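Local coordinates for cupin type-2 domain-containing protein (Streptococcus pyogenes, PDB 1YHF) that is of unknown function but adopts a small cupin beta-barrel fold, a scaffold that in many relatives binds metals or small molecules, at residues G60-T65 with M106-V111. Sequence-based numbering, arbitrary orientation.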
loop_
_atom_site.group_PDB
_atom_site.type_symbol
_atom_site.label_atom_id
_atom_site.label_comp_id
_atom_site.label_asym_id
_atom_site.label_seq_id
_atom_site.Cartn_x
_atom_site.Cartn_y
_atom_site.Cartn_z
ATOM N N GLY A 60 -10.352 -2.951 -8.655
ATOM C CA GLY A 60 -9.337 -2.170 -9.370
ATOM C C GLY A 60 -7.985 -2.870 -9.444
ATOM O O GLY A 60 -7.767 -3.877 -8.758
ATOM N N ASP A 61 -7.093 -2.356 -10.300
ATOM C CA ASP A 61 -5.709 -2.822 -10.322
ATOM C C ASP A 61 -5.000 -2.109 -9.149
ATOM O O ASP A 61 -5.169 -0.904 -8.944
ATOM C CB ASP A 61 -5.007 -2.486 -11.653
ATOM C CG ASP A 61 -5.448 -3.378 -12.827
ATOM O OD1 ASP A 61 -5.882 -4.532 -12.611
ATOM O OD2 ASP A 61 -5.327 -2.925 -13.990
ATOM N N ALA A 62 -4.209 -2.859 -8.404
ATOM C CA ALA A 62 -3.605 -2.376 -7.178
ATOM C C ALA A 62 -2.082 -2.413 -7.293
ATOM O O ALA A 62 -1.449 -3.485 -7.289
ATOM C CB ALA A 62 -4.095 -3.231 -5.992
HETATM N N MSE A 63 -1.475 -1.242 -7.407
HETATM C CA MSE A 63 -0.035 -1.203 -7.591
HETATM C C MSE A 63 0.604 -1.040 -6.227
HETATM O O MSE A 63 0.228 -0.152 -5.465
HETATM C CB MSE A 63 0.370 -0.066 -8.517
HETATM C CG MSE A 63 1.858 0.018 -8.719
HETATM SE SE MSE A 63 2.376 1.271 -10.107
HETATM C CE MSE A 63 1.792 2.966 -9.314
ATOM N N VAL A 64 1.551 -1.929 -5.934
ATOM C CA VAL A 64 2.254 -1.925 -4.665
ATOM C C VAL A 64 3.695 -1.562 -4.907
ATOM O O VAL A 64 4.381 -2.246 -5.674
ATOM C CB VAL A 64 2.217 -3.323 -3.989
ATOM C CG1 VAL A 64 3.093 -3.342 -2.725
ATOM C CG2 VAL A 64 0.798 -3.716 -3.658
ATOM N N THR A 65 4.151 -0.507 -4.234
ATOM C CA THR A 65 5.542 -0.100 -4.295
ATOM C C THR A 65 6.123 -0.204 -2.880
ATOM O O THR A 65 5.628 0.449 -1.958
ATOM C CB THR A 65 5.657 1.314 -4.924
ATOM O OG1 THR A 65 5.357 1.233 -6.337
ATOM C CG2 THR A 65 7.014 1.887 -4.746
HETATM N N MSE A 106 4.931 0.602 2.365
HETATM C CA MSE A 106 4.530 0.584 0.963
HETATM C C MSE A 106 3.625 1.733 0.557
HETATM O O MSE A 106 2.894 2.298 1.383
HETATM C CB MSE A 106 3.802 -0.724 0.623
HETATM C CG MSE A 106 2.542 -0.965 1.405
HETATM SE SE MSE A 106 1.465 -2.359 0.492
HETATM C CE MSE A 106 0.268 -2.724 1.904
ATOM N N LEU A 107 3.693 2.083 -0.723
ATOM C CA LEU A 107 2.700 2.952 -1.308
ATOM C C LEU A 107 1.771 2.022 -2.091
ATOM O O LEU A 107 2.227 1.199 -2.878
ATOM C CB LEU A 107 3.341 3.997 -2.237
ATOM C CG LEU A 107 2.343 4.846 -3.036
ATOM C CD1 LEU A 107 1.481 5.780 -2.146
ATOM C CD2 LEU A 107 3.102 5.656 -4.074
ATOM N N LEU A 108 0.476 2.153 -1.841
ATOM C CA LEU A 108 -0.544 1.352 -2.483
ATOM C C LEU A 108 -1.479 2.257 -3.285
ATOM O O LEU A 108 -2.137 3.134 -2.734
ATOM C CB LEU A 108 -1.308 0.535 -1.419
ATOM C CG LEU A 108 -2.517 -0.253 -1.943
ATOM C CD1 LEU A 108 -2.043 -1.421 -2.813
ATOM C CD2 LEU A 108 -3.427 -0.750 -0.792
ATOM N N VAL A 109 -1.517 2.056 -4.601
ATOM C CA VAL A 109 -2.347 2.851 -5.469
ATOM C C VAL A 109 -3.354 1.883 -6.123
ATOM O O VAL A 109 -2.977 0.978 -6.867
ATOM C CB VAL A 109 -1.513 3.621 -6.528
ATOM C CG1 VAL A 109 -2.426 4.385 -7.463
ATOM C CG2 VAL A 109 -0.520 4.588 -5.837
ATOM N N VAL A 110 -4.627 2.056 -5.794
ATOM C CA VAL A 110 -5.658 1.166 -6.322
ATOM C C VAL A 110 -6.560 1.894 -7.304
ATOM O O VAL A 110 -7.387 2.758 -6.911
ATOM C CB VAL A 110 -6.515 0.498 -5.191
ATOM C CG1 VAL A 110 -7.534 -0.516 -5.797
ATOM C CG2 VAL A 110 -5.625 -0.163 -4.135
ATOM N N VAL A 111 -6.443 1.497 -8.577
ATOM C CA VAL A 111 -7.126 2.182 -9.640
ATOM C C VAL A 111 -8.353 1.368 -10.060
ATOM O O VAL A 111 -8.233 0.272 -10.614
ATOM C CB VAL A 111 -6.177 2.526 -10.820
ATOM C CG1 VAL A 111 -6.937 3.336 -11.877
ATOM C CG2 VAL A 111 -4.933 3.339 -10.296
HETATM O O HOH W 1 2.682 2.071 -5.889
#
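The carbonyl oxygen of Leu107 is gripped from two directions: Thr65 N donates to it in the carbonyl plane at 2.9 Å, and a water that also hydrogen-bonds Thr65 OG1 donates a second bond. The oxygen of this water lies 3.2 Å from Leu107 O. OG1 stands beside its own backbone N (chi1 -71°), which brings the hydroxyl within reach of this water; OG1 also shares a hydrogen bond with OG1 of Thr87 on the adjacent strand. The same residue pair closes its ring through Leu107 N and Thr65 O, and such reciprocal bonding repeats at Met63 with Val109 and at Asp61 with Val111. At the last pair the bond from Asp61 N to Val111 O is the most bent, 132° at the hydrogen. Between these hydrogen-bonded pairs lie Ala62 with Val110 and Val64 with Leu108, whose side chains point to the face opposite Met63 and Val109. There the two methyls of Val64 divide their work: CG1 meets the selenium of selenomethionine Met106 at 3.7 Å, and CG2 rests against CD1 of Leu108, also at 3.7 Å. Farther along, Ala62 CB lies 3.9 Å from Val110 CG2. Val64 and Ala62 also touch strand 87-90, whereas Met106 and Leu108 reach Phe45, so this face packs continuously across four strands. The arrangement exemplifies regular antiparallel pairing of strands distant in sequence, here the neighbouring inner strands 61-68 and 104-111 in one sheet of the cupin beta-barrel.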